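PDB 1COJ: superoxide dismutase [Fe] from Aquifex pyrophilus, which catalyses the dismutation of superoxide to hydrogen peroxide and dioxygen, using one bound iron ion per subunit. Local coordinates for residues 5-10 with 34-39; 14-19 with 86-91; 94-99 with 188-193; 105-110 with 137-142. One frame throughout, in Å; residues are numbered along the deposited sequence.

In the fold
The four contacts join loops, helix ends and a strand within the fold of an iron superoxide dismutase. Contacts 1 and 2 lie in the alpha-hairpin domain, with centres 21 Å apart; their first segments follow each other in sequence. In contact 2 the side chain of L88 is about 10 Å from the bound Fe (III) ion. In contact 1 the side chain of V36 is about 12 Å from the bound Fe (III) ion. Contact 2 touches contact 3, where M87 O and N189 N, 2.9 Å apart, probably form a hydrogen bond between the domains. Contact 4 is nested within the loop that contact 3 closes, and both use helix 98-107. Contacts 1 and 4 also touch the third subunit.

Contact 1 of 4, residues 5-10 with 34-39; sequences LEPKDH and GYVAKY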
loop_
_atom_site.group_PDB
_atom_site.type_symbol
_atom_site.label_atom_id
_atom_site.label_comp_id
_atom_site.label_asym_id
_atom_site.label_seq_id
_atom_site.Cartn_x
_atom_site.Cartn_y
_atom_site.Cartn_z
ATOM N N LEU A 5 -9.002 -9.869 -23.055
ATOM C CA LEU A 5 -7.856 -9.337 -23.769
ATOM C C LEU A 5 -6.987 -10.488 -24.260
ATOM O O LEU A 5 -7.122 -11.623 -23.805
ATOM C CB LEU A 5 -7.022 -8.450 -22.836
ATOM C CG LEU A 5 -7.287 -6.945 -22.697
ATOM C CD1 LEU A 5 -8.760 -6.640 -22.570
ATOM C CD2 LEU A 5 -6.527 -6.411 -21.491
ATOM N N GLU A 6 -6.135 -10.200 -25.231
ATOM C CA GLU A 6 -5.202 -11.183 -25.754
ATOM C C GLU A 6 -3.884 -10.449 -25.908
ATOM O O GLU A 6 -3.867 -9.249 -26.204
ATOM C CB GLU A 6 -5.674 -11.782 -27.084
ATOM C CG GLU A 6 -6.829 -12.788 -26.947
ATOM C CD GLU A 6 -6.535 -13.965 -26.004
ATOM O OE1 GLU A 6 -7.510 -14.572 -25.506
ATOM O OE2 GLU A 6 -5.351 -14.295 -25.763
ATOM N N PRO A 7 -2.762 -11.140 -25.654
ATOM C CA PRO A 7 -1.449 -10.504 -25.773
ATOM C C PRO A 7 -1.156 -10.013 -27.187
ATOM O O PRO A 7 -1.701 -10.533 -28.164
ATOM C CB PRO A 7 -0.492 -11.614 -25.332
ATOM C CG PRO A 7 -1.211 -12.861 -25.720
ATOM C CD PRO A 7 -2.626 -12.565 -25.302
ATOM N N LYS A 8 -0.333 -8.976 -27.288
ATOM C CA LYS A 8 0.043 -8.428 -28.578
ATOM C C LYS A 8 1.463 -8.878 -28.883
ATOM O O LYS A 8 2.426 -8.159 -28.612
ATOM C CB LYS A 8 -0.054 -6.904 -28.553
ATOM C CG LYS A 8 -1.447 -6.411 -28.220
ATOM C CD LYS A 8 -1.548 -4.910 -28.318
ATOM C CE LYS A 8 -2.949 -4.458 -27.972
ATOM N NZ LYS A 8 -3.107 -3.002 -28.201
ATOM N N ASP A 9 1.581 -10.076 -29.450
ATOM C CA ASP A 9 2.879 -10.656 -29.786
ATOM C C ASP A 9 3.748 -9.790 -30.676
ATOM O O ASP A 9 4.965 -9.787 -30.539
ATOM C CB ASP A 9 2.709 -12.037 -30.420
ATOM C CG ASP A 9 2.321 -13.090 -29.411
ATOM O OD1 ASP A 9 3.192 -13.529 -28.632
ATOM O OD2 ASP A 9 1.139 -13.469 -29.388
ATOM N N HIS A 10 3.124 -9.001 -31.544
ATOM C CA HIS A 10 3.869 -8.141 -32.449
ATOM C C HIS A 10 4.670 -7.047 -31.735
ATOM O O HIS A 10 5.459 -6.344 -32.364
ATOM C CB HIS A 10 2.930 -7.511 -33.483
ATOM C CG HIS A 10 2.053 -6.425 -32.940
ATOM N ND1 HIS A 10 0.778 -6.644 -32.470
ATOM C CD2 HIS A 10 2.263 -5.085 -32.826
ATOM C CE1 HIS A 10 0.239 -5.504 -32.094
ATOM N NE2 HIS A 10 1.117 -4.541 -32.298
ATOM N N GLY A 34 1.113 -13.248 -18.295
ATOM C CA GLY A 34 0.489 -13.684 -17.057
ATOM C C GLY A 34 -0.555 -12.683 -16.595
ATOM O O GLY A 34 -1.601 -13.067 -16.060
ATOM N N TYR A 35 -0.277 -11.398 -16.810
ATOM C CA TYR A 35 -1.204 -10.334 -16.435
ATOM C C TYR A 35 -2.440 -10.389 -17.322
ATOM O O TYR A 35 -3.552 -10.125 -16.864
ATOM C CB TYR A 35 -0.545 -8.957 -16.552
ATOM C CG TYR A 35 0.633 -8.772 -15.627
ATOM C CD1 TYR A 35 0.518 -9.038 -14.262
ATOM C CD2 TYR A 35 1.869 -8.356 -16.115
ATOM C CE1 TYR A 35 1.611 -8.900 -13.404
ATOM C CE2 TYR A 35 2.969 -8.215 -15.263
ATOM C CZ TYR A 35 2.829 -8.487 -13.910
ATOM O OH TYR A 35 3.899 -8.326 -13.054
ATOM N N VAL A 36 -2.242 -10.727 -18.593
ATOM C CA VAL A 36 -3.351 -10.832 -19.538
ATOM C C VAL A 36 -4.276 -11.975 -19.107
ATOM O O VAL A 36 -5.499 -11.804 -19.019
ATOM C CB VAL A 36 -2.840 -11.070 -20.992
ATOM C CG1 VAL A 36 -4.011 -11.342 -21.937
ATOM C CG2 VAL A 36 -2.044 -9.856 -21.474
ATOM N N ALA A 37 -3.677 -13.116 -18.778
ATOM C CA ALA A 37 -4.435 -14.286 -18.353
ATOM C C ALA A 37 -5.241 -14.022 -17.081
ATOM O O ALA A 37 -6.421 -14.373 -16.999
ATOM C CB ALA A 37 -3.500 -15.467 -18.150
ATOM N N LYS A 38 -4.609 -13.410 -16.088
ATOM C CA LYS A 38 -5.289 -13.120 -14.833
ATOM C C LYS A 38 -6.380 -12.066 -14.968
ATOM O O LYS A 38 -7.427 -12.164 -14.318
ATOM C CB LYS A 38 -4.280 -12.746 -13.750
ATOM C CG LYS A 38 -3.635 -13.957 -13.112
ATOM C CD LYS A 38 -4.684 -14.822 -12.436
ATOM C CE LYS A 38 -4.069 -16.068 -11.853
ATOM N NZ LYS A 38 -5.069 -16.797 -11.040
ATOM N N TYR A 39 -6.151 -11.076 -15.825
ATOM C CA TYR A 39 -7.147 -10.038 -16.055
ATOM C C TYR A 39 -8.401 -10.712 -16.606
ATOM O O TYR A 39 -9.519 -10.421 -16.177
ATOM C CB TYR A 39 -6.630 -8.996 -17.054
ATOM C CG TYR A 39 -7.675 -7.994 -17.494
ATOM C CD1 TYR A 39 -7.940 -6.848 -16.742
ATOM C CD2 TYR A 39 -8.416 -8.200 -18.660
ATOM C CE1 TYR A 39 -8.914 -5.939 -17.139
ATOM C CE2 TYR A 39 -9.390 -7.300 -19.063
ATOM C CZ TYR A 39 -9.638 -6.174 -18.300
ATOM O OH TYR A 39 -10.622 -5.292 -18.695
#
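V36 carries the greater part of this contact, pushing one methyl, CG1, out of the helix against three consecutive residues of the incoming N-terminal loop. Because CG1 stands anti to the backbone N (chi1 173°), it points at the loop. V36 CG1 lies 3.6 Å from L5 O and 4.0 Å from E6 CA. It also comes to 3.8 Å from P7 CD, the valine and proline side chains crossing at about a right angle. The methyl thus meets a carbonyl, an alpha carbon and a ring methylene in turn. It shows how a single branched residue can seat an extended chain.

One turn later Y39 receives the side chain of L5. Its ring swings to the same side of the helix and both leucine methyls reach it: L5 CD1 comes obliquely to within 3.6 Å of Y39 CE2, while L5 CD2 sits 4.2 Å from the ring centroid, 29° off the normal, an off-centre CH-pi contact. Both methyls gather at the CD2-CE2 side of the ring. Side chains of the same helix hold the loop's backbone: L5 N bonds to N40 OD1 and K8 N to Y32 OH.

The loop therefore runs along helix 21-47, the first arm of the alpha-hairpin. V36 also touches V78 of the second arm, helix 63-86, and the Y39 ring meets that of Y75 there, so both residues serve the helix pair as well as the loop.

Contact 2 of 4, residues 14-19 with 86-91; sequences QNLEGI and GMLTPG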
loop_
_atom_site.group_PDB
_atom_site.type_symbol
_atom_site.label_atom_id
_atom_site.label_comp_id
_atom_site.label_asym_id
_atom_site.label_seq_id
_atom_site.Cartn_x
_atom_site.Cartn_y
_atom_site.Cartn_z
ATOM N N GLN A 14 13.359 -7.466 -29.917
ATOM C CA GLN A 14 14.389 -8.464 -30.144
ATOM C C GLN A 14 15.679 -7.785 -30.581
ATOM O O GLN A 14 15.658 -6.769 -31.273
ATOM C CB GLN A 14 13.939 -9.459 -31.216
ATOM C CG GLN A 14 14.143 -10.923 -30.837
ATOM C CD GLN A 14 13.328 -11.332 -29.619
ATOM O OE1 GLN A 14 13.784 -11.216 -28.483
ATOM N NE2 GLN A 14 12.112 -11.792 -29.853
ATOM N N ASN A 15 16.798 -8.331 -30.123
ATOM C CA ASN A 15 18.132 -7.846 -30.440
ATOM C C ASN A 15 18.366 -6.408 -29.991
ATOM O O ASN A 15 19.024 -5.632 -30.686
ATOM C CB ASN A 15 18.428 -8.003 -31.938
ATOM C CG ASN A 15 18.317 -9.439 -32.409
ATOM O OD1 ASN A 15 18.628 -10.370 -31.676
ATOM N ND2 ASN A 15 17.858 -9.625 -33.635
ATOM N N LEU A 16 17.835 -6.054 -28.825
ATOM C CA LEU A 16 18.020 -4.708 -28.290
ATOM C C LEU A 16 19.476 -4.503 -27.887
ATOM O O LEU A 16 20.198 -5.452 -27.596
ATOM C CB LEU A 16 17.106 -4.465 -27.084
ATOM C CG LEU A 16 15.595 -4.586 -27.304
ATOM C CD1 LEU A 16 14.861 -4.366 -25.992
ATOM C CD2 LEU A 16 15.147 -3.575 -28.339
ATOM N N GLU A 17 19.897 -3.252 -27.866
ATOM C CA GLU A 17 21.257 -2.894 -27.507
ATOM C C GLU A 17 21.345 -2.708 -25.982
ATOM O O GLU A 17 20.893 -1.704 -25.442
ATOM C CB GLU A 17 21.644 -1.602 -28.233
ATOM C CG GLU A 17 23.102 -1.212 -28.113
ATOM C CD GLU A 17 23.415 0.058 -28.884
ATOM O OE1 GLU A 17 23.029 0.150 -30.073
ATOM O OE2 GLU A 17 24.043 0.964 -28.296
ATOM N N GLY A 18 21.922 -3.689 -25.297
ATOM C CA GLY A 18 22.059 -3.598 -23.852
ATOM C C GLY A 18 21.017 -4.382 -23.077
ATOM O O GLY A 18 21.105 -4.505 -21.858
ATOM N N ILE A 19 20.004 -4.877 -23.777
ATOM C CA ILE A 19 18.953 -5.669 -23.152
ATOM C C ILE A 19 18.831 -6.934 -24.000
ATOM O O ILE A 19 18.333 -6.904 -25.126
ATOM C CB ILE A 19 17.615 -4.895 -23.099
ATOM C CG1 ILE A 19 17.792 -3.598 -22.295
ATOM C CG2 ILE A 19 16.541 -5.756 -22.443
ATOM C CD1 ILE A 19 16.577 -2.689 -22.283
ATOM N N GLY A 86 6.369 -1.726 -26.631
ATOM C CA GLY A 86 6.044 -1.020 -27.856
ATOM C C GLY A 86 6.924 0.154 -28.229
ATOM O O GLY A 86 6.947 0.570 -29.388
ATOM N N MET A 87 7.667 0.688 -27.270
ATOM C CA MET A 87 8.526 1.822 -27.563
ATOM C C MET A 87 10.010 1.473 -27.622
ATOM O O MET A 87 10.854 2.367 -27.586
ATOM C CB MET A 87 8.287 2.955 -26.560
ATOM C CG MET A 87 8.703 2.641 -25.130
ATOM S SD MET A 87 8.492 4.051 -24.037
ATOM C CE MET A 87 9.897 5.033 -24.491
ATOM N N LEU A 88 10.327 0.185 -27.722
ATOM C CA LEU A 88 11.720 -0.257 -27.793
ATOM C C LEU A 88 12.070 -0.847 -29.161
ATOM O O LEU A 88 11.354 -1.710 -29.677
ATOM C CB LEU A 88 12.017 -1.284 -26.693
ATOM C CG LEU A 88 11.980 -0.775 -25.248
ATOM C CD1 LEU A 88 11.985 -1.945 -24.285
ATOM C CD2 LEU A 88 13.156 0.154 -24.978
ATOM N N THR A 89 13.146 -0.340 -29.763
ATOM C CA THR A 89 13.637 -0.820 -31.059
ATOM C C THR A 89 15.146 -0.922 -30.936
ATOM O O THR A 89 15.766 -0.066 -30.305
ATOM C CB THR A 89 13.310 0.156 -32.229
ATOM O OG1 THR A 89 12.033 0.754 -32.008
ATOM C CG2 THR A 89 13.235 -0.558 -33.521
ATOM N N PRO A 90 15.759 -1.961 -31.535
ATOM C CA PRO A 90 17.214 -2.133 -31.461
ATOM C C PRO A 90 18.006 -0.899 -31.890
ATOM O O PRO A 90 17.900 -0.439 -33.023
ATOM C CB PRO A 90 17.470 -3.343 -32.373
ATOM C CG PRO A 90 16.251 -3.399 -33.261
ATOM C CD PRO A 90 15.151 -3.064 -32.298
ATOM N N GLY A 91 18.750 -0.331 -30.948
ATOM C CA GLY A 91 19.553 0.844 -31.218
ATOM C C GLY A 91 18.786 2.150 -31.221
ATOM O O GLY A 91 19.386 3.212 -31.369
#
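The T89 carbonyl, whose oxygen is bonded by N187 ND2, has its carbon covered by L16 CD2, 3.7 Å from T89 C. The same leucine methyl continues onto the tertiary amide nitrogen that follows, P90 N, at 3.6 Å, and reaches P90 CD at 4.0 Å. L16 thus lays one branch along the T89-P90 peptide and sends the other further in, where L16 CD1 meets L88 CD1 at 4.1 Å, the two leucines crossing at about a right angle. CG of L16 stands beside the backbone N (chi1 -60°), which brings the end of the side chain nearer the facing segment than its CB direction suggests.

P90 answers from the other side of the interface. P90 CB lies only 3.2 Å from N15 O, and P90 CD stands 3.9 Å from Q14 O, so the ring is fitted against two successive carbonyls of the facing loop. Further along, the extended E17 side chain runs past G91, with E17 OE1 3.7 Å from G91 CA; this is van der Waals contact near the surface.

Van der Waals contacts, apolar and polar atoms together, join the two irregular segments, the approach to helix 21-47 and the exit from helix 63-86. I24 touches L16 and F184 touches L88, continuing the core beneath. In this iron/manganese superoxide dismutase the pairing ties together the open end of the alpha-hairpin, where the first helix begins and the second ends, with the L88 side chain about 7 Å from that of the iron ligand H27.

Contact 3 of 4, residues 94-99 with 188-193; sequences GEPSEA and INWDVV
G94 and W190 bring their CA atoms to 5.0 Å where the chain entering helix 98-107 passes the first turn of helix 190-207, with G94 in a positive-phi conformation. A beta carbon at G94 would run into D191 OD1, which already lies 3.8 Å from G94 CA; the other carboxylate oxygen, D191 OD2, is held by a salt bridge to K93.

The indole of W190 fills the middle. Its CG stands beside the backbone N, anti to the carbonyl carbon (chi1 -70°), which sets the ring against E95 and P96. P96 CD sits over one face, 3.8 Å from the centroid of the five-membered ring and 14° off its normal, a well-centred CH-pi contact, and P96 CB extends the overlap across the six-membered ring to W190 CE3 at 3.8 Å. I188 CG2 covers the opposite face, so the ring is sandwiched between a proline and an isoleucine of its own segment. At the root of the side chain, W190 CB rests 3.4 Å from E95 N. Replacing W190 with an alanine is likely to leave P96 and I188 without the ring between them and to open a gap between the segments.

Each helix start has its N-cap: S97 OG accepts from L100 N, and N189 OD1 takes weak bonds from D191 N and V192 N. Here two capped helix starts are joined through a tryptophan that also touches I160 of strand 157-163, within the C-terminal alpha/beta domain of this iron/manganese superoxide dismutase.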
loop_
_atom_site.group_PDB
_atom_site.type_symbol
_atom_site.label_atom_id
_atom_site.label_comp_id
_atom_site.label_asym_id
_atom_site.label_seq_id
_atom_site.Cartn_x
_atom_site.Cartn_y
_atom_site.Cartn_z
ATOM N N GLY A 94 14.613 7.424 -34.711
ATOM C CA GLY A 94 14.125 8.790 -34.736
ATOM C C GLY A 94 14.733 9.672 -33.669
ATOM O O GLY A 94 15.791 9.356 -33.114
ATOM N N GLU A 95 14.052 10.777 -33.386
ATOM C CA GLU A 95 14.478 11.754 -32.387
ATOM C C GLU A 95 13.241 12.450 -31.843
ATOM O O GLU A 95 12.186 12.448 -32.484
ATOM C CB GLU A 95 15.361 12.830 -33.024
ATOM C CG GLU A 95 16.819 12.470 -33.200
ATOM C CD GLU A 95 17.614 13.641 -33.745
ATOM O OE1 GLU A 95 17.567 14.719 -33.112
ATOM O OE2 GLU A 95 18.262 13.494 -34.807
ATOM N N PRO A 96 13.336 13.028 -30.638
ATOM C CA PRO A 96 12.153 13.712 -30.110
ATOM C C PRO A 96 11.805 14.904 -31.010
ATOM O O PRO A 96 12.693 15.626 -31.469
ATOM C CB PRO A 96 12.602 14.150 -28.711
ATOM C CG PRO A 96 14.103 14.180 -28.800
ATOM C CD PRO A 96 14.419 12.989 -29.641
ATOM N N SER A 97 10.522 15.073 -31.298
ATOM C CA SER A 97 10.061 16.157 -32.150
ATOM C C SER A 97 10.338 17.526 -31.543
ATOM O O SER A 97 10.552 17.655 -30.331
ATOM C CB SER A 97 8.565 16.003 -32.418
ATOM O OG SER A 97 7.816 16.063 -31.217
ATOM N N GLU A 98 10.316 18.556 -32.384
ATOM C CA GLU A 98 10.555 19.914 -31.913
ATOM C C GLU A 98 9.473 20.308 -30.922
ATOM O O GLU A 98 9.763 20.924 -29.898
ATOM C CB GLU A 98 10.604 20.905 -33.077
ATOM C CG GLU A 98 11.798 20.700 -34.010
ATOM C CD GLU A 98 13.149 20.837 -33.307
ATOM O OE1 GLU A 98 13.962 19.884 -33.374
ATOM O OE2 GLU A 98 13.408 21.901 -32.702
ATOM N N ALA A 99 8.239 19.917 -31.212
ATOM C CA ALA A 99 7.115 20.217 -30.336
ATOM C C ALA A 99 7.338 19.585 -28.962
ATOM O O ALA A 99 7.115 20.229 -27.934
ATOM C CB ALA A 99 5.818 19.710 -30.945
ATOM N N ILE A 188 15.173 3.671 -27.346
ATOM C CA ILE A 188 13.886 4.345 -27.459
ATOM C C ILE A 188 13.484 4.638 -28.899
ATOM O O ILE A 188 14.260 5.200 -29.677
ATOM C CB ILE A 188 13.849 5.661 -26.645
ATOM C CG1 ILE A 188 13.935 5.350 -25.148
ATOM C CG2 ILE A 188 12.567 6.432 -26.946
ATOM C CD1 ILE A 188 13.916 6.578 -24.251
ATOM N N ASN A 189 12.279 4.206 -29.258
ATOM C CA ASN A 189 11.735 4.445 -30.583
ATOM C C ASN A 189 10.987 5.773 -30.493
ATOM O O ASN A 189 9.826 5.818 -30.078
ATOM C CB ASN A 189 10.778 3.322 -30.982
ATOM C CG ASN A 189 10.260 3.472 -32.397
ATOM O OD1 ASN A 189 10.215 4.573 -32.957
ATOM N ND2 ASN A 189 9.867 2.364 -32.993
ATOM N N TRP A 190 11.659 6.855 -30.870
ATOM C CA TRP A 190 11.067 8.184 -30.817
ATOM C C TRP A 190 9.891 8.419 -31.750
ATOM O O TRP A 190 9.112 9.346 -31.533
ATOM C CB TRP A 190 12.139 9.249 -31.015
ATOM C CG TRP A 190 13.052 9.330 -29.843
ATOM C CD1 TRP A 190 14.319 8.825 -29.747
ATOM C CD2 TRP A 190 12.750 9.911 -28.571
ATOM N NE1 TRP A 190 14.824 9.053 -28.488
ATOM C CE2 TRP A 190 13.883 9.719 -27.748
ATOM C CE3 TRP A 190 11.633 10.574 -28.048
ATOM C CZ2 TRP A 190 13.930 10.168 -26.422
ATOM C CZ3 TRP A 190 11.680 11.023 -26.730
ATOM C CH2 TRP A 190 12.822 10.816 -25.933
ATOM N N ASP A 191 9.748 7.586 -32.776
ATOM C CA ASP A 191 8.620 7.720 -33.693
ATOM C C ASP A 191 7.356 7.426 -32.887
ATOM O O ASP A 191 6.353 8.133 -33.001
ATOM C CB ASP A 191 8.736 6.726 -34.853
ATOM C CG ASP A 191 9.808 7.112 -35.863
ATOM O OD1 ASP A 191 10.518 8.118 -35.659
ATOM O OD2 ASP A 191 9.933 6.403 -36.880
ATOM N N VAL A 192 7.438 6.398 -32.045
ATOM C CA VAL A 192 6.329 5.983 -31.186
ATOM C C VAL A 192 6.008 7.064 -30.148
ATOM O O VAL A 192 4.858 7.491 -30.022
ATOM C CB VAL A 192 6.653 4.637 -30.473
ATOM C CG1 VAL A 192 5.598 4.307 -29.424
ATOM C CG2 VAL A 192 6.721 3.511 -31.497
ATOM N N VAL A 193 7.035 7.531 -29.445
ATOM C CA VAL A 193 6.863 8.564 -28.426
ATOM C C VAL A 193 6.306 9.862 -29.017
ATOM O O VAL A 193 5.396 10.465 -28.447
ATOM C CB VAL A 193 8.192 8.852 -27.684
ATOM C CG1 VAL A 193 7.990 9.927 -26.622
ATOM C CG2 VAL A 193 8.722 7.571 -27.055
#

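Contact 4 of 4, residues 105-110 with 137-142; sequences EEDIGG and SGRLVV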
loop_
_atom_site.group_PDB
_atom_site.type_symbol
_atom_site.label_atom_id
_atom_site.label_comp_id
_atom_site.label_asym_id
_atom_site.label_seq_id
_atom_site.Cartn_x
_atom_site.Cartn_y
_atom_site.Cartn_z
ATOM N N GLU A 105 11.030 21.640 -22.437
ATOM C CA GLU A 105 11.815 22.798 -22.071
ATOM C C GLU A 105 11.054 23.715 -21.124
ATOM O O GLU A 105 11.570 24.099 -20.080
ATOM C CB GLU A 105 12.226 23.550 -23.327
ATOM C CG GLU A 105 13.380 24.503 -23.121
ATOM C CD GLU A 105 13.790 25.201 -24.402
ATOM O OE1 GLU A 105 14.272 26.348 -24.309
ATOM O OE2 GLU A 105 13.635 24.607 -25.495
ATOM N N GLU A 106 9.808 24.026 -21.458
ATOM C CA GLU A 106 9.024 24.910 -20.609
ATOM C C GLU A 106 8.462 24.270 -19.341
ATOM O O GLU A 106 8.338 24.940 -18.318
ATOM C CB GLU A 106 7.926 25.615 -21.414
ATOM C CG GLU A 106 6.989 24.707 -22.184
ATOM C CD GLU A 106 6.039 25.489 -23.074
ATOM O OE1 GLU A 106 6.169 25.389 -24.314
ATOM O OE2 GLU A 106 5.168 26.209 -22.534
ATOM N N ASP A 107 8.157 22.976 -19.388
ATOM C CA ASP A 107 7.614 22.281 -18.223
ATOM C C ASP A 107 8.661 21.710 -17.289
ATOM O O ASP A 107 8.521 21.800 -16.076
ATOM C CB ASP A 107 6.680 21.147 -18.648
ATOM C CG ASP A 107 5.387 21.647 -19.253
ATOM O OD1 ASP A 107 4.688 20.827 -19.874
ATOM O OD2 ASP A 107 5.062 22.846 -19.112
ATOM N N ILE A 108 9.697 21.102 -17.857
ATOM C CA ILE A 108 10.751 20.475 -17.069
ATOM C C ILE A 108 12.032 21.307 -16.953
ATOM O O ILE A 108 12.727 21.235 -15.942
ATOM C CB ILE A 108 11.119 19.075 -17.643
ATOM C CG1 ILE A 108 9.855 18.248 -17.931
ATOM C CG2 ILE A 108 12.026 18.323 -16.669
ATOM C CD1 ILE A 108 9.093 17.810 -16.702
ATOM N N GLY A 109 12.371 22.048 -18.002
ATOM C CA GLY A 109 13.578 22.857 -17.968
ATOM C C GLY A 109 14.544 22.540 -19.094
ATOM O O GLY A 109 15.490 23.287 -19.344
ATOM N N GLY A 110 14.327 21.420 -19.773
ATOM C CA GLY A 110 15.198 21.054 -20.871
ATOM C C GLY A 110 15.379 19.558 -20.959
ATOM O O GLY A 110 15.045 18.840 -20.013
ATOM N N SER A 137 -3.534 19.805 -15.613
ATOM C CA SER A 137 -2.725 21.022 -15.653
ATOM C C SER A 137 -2.148 21.291 -17.043
ATOM O O SER A 137 -1.681 22.395 -17.324
ATOM C CB SER A 137 -1.582 20.930 -14.644
ATOM O OG SER A 137 -0.605 19.992 -15.071
ATOM N N GLY A 138 -2.177 20.277 -17.902
ATOM C CA GLY A 138 -1.639 20.411 -19.243
ATOM C C GLY A 138 -0.123 20.438 -19.244
ATOM O O GLY A 138 0.492 20.858 -20.220
ATOM N N ARG A 139 0.482 19.958 -18.162
ATOM C CA ARG A 139 1.933 19.940 -18.033
ATOM C C ARG A 139 2.505 18.528 -18.032
ATOM O O ARG A 139 1.840 17.574 -17.616
ATOM C CB ARG A 139 2.352 20.637 -16.738
ATOM C CG ARG A 139 1.967 22.102 -16.657
ATOM C CD ARG A 139 2.020 22.603 -15.219
ATOM N NE ARG A 139 3.346 22.481 -14.617
ATOM C CZ ARG A 139 4.420 23.161 -15.014
ATOM N NH1 ARG A 139 4.338 24.017 -16.027
ATOM N NH2 ARG A 139 5.573 23.007 -14.375
ATOM N N LEU A 140 3.728 18.394 -18.533
ATOM C CA LEU A 140 4.402 17.105 -18.537
ATOM C C LEU A 140 4.876 16.914 -17.106
ATOM O O LEU A 140 5.351 17.864 -16.470
ATOM C CB LEU A 140 5.609 17.106 -19.483
ATOM C CG LEU A 140 5.315 17.177 -20.983
ATOM C CD1 LEU A 140 6.615 17.230 -21.761
ATOM C CD2 LEU A 140 4.484 15.982 -21.421
ATOM N N VAL A 141 4.701 15.707 -16.582
ATOM C CA VAL A 141 5.109 15.387 -15.220
ATOM C C VAL A 141 5.734 13.998 -15.151
ATOM O O VAL A 141 5.474 13.140 -15.999
ATOM C CB VAL A 141 3.914 15.429 -14.222
ATOM C CG1 VAL A 141 3.261 16.807 -14.214
ATOM C CG2 VAL A 141 2.891 14.364 -14.564
ATOM N N VAL A 142 6.599 13.800 -14.168
ATOM C CA VAL A 142 7.236 12.514 -13.969
ATOM C C VAL A 142 6.458 11.873 -12.827
ATOM O O VAL A 142 6.335 12.453 -11.750
ATOM C CB VAL A 142 8.716 12.666 -13.592
ATOM C CG1 VAL A 142 9.306 11.310 -13.271
ATOM C CG2 VAL A 142 9.479 13.313 -14.732
HETATM O O HOH W 1 7.986 25.248 -15.457
#
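D107 brings CG over one face of the R139 guanidinium with its carboxylate steeply tilted, the planes 61° apart. D107 OD2 lies 3.4 Å from R139 NH1 but well out of the guanidinium plane, so the salt bridge works through charge and no N-H is aimed at the oxygen. The other oxygen, OD1, makes the directed bond: L140 N donates to D107 OD1 at 2.9 Å with an N-H...O angle of 166°, arriving from above the carboxylate plane. K103 NZ also forms a salt bridge with OD1 and hydrogen-bonds G138 O, tying the carboxylate to the turn at S137-G138. With a leucine in place of D107, L140 N would probably lose its acceptor, and R139 and K103 would be left without a shared counter-charge.

A bend at chi3 (60°) folds R139 back toward the helix end, where a water lies at the edge of the guanidinium, in its plane; it donates to E106 O at 2.9 Å and accepts a weak bond from R139 NH2. The turn itself is an ST turn, with R139 N bonded to S137 OG at 3.3 Å. Beside the aspartate, I108 CD1 packs against L140 O at 3.7 Å.

The end of helix 98-107 is thereby fastened to strand 139-145, an outermost strand of the chain's three-stranded antiparallel sheet. L140 reaches inward to I104 of the helix and L133 of the adjacent strand 128-134, while R139 packs on H3 of the third subunit.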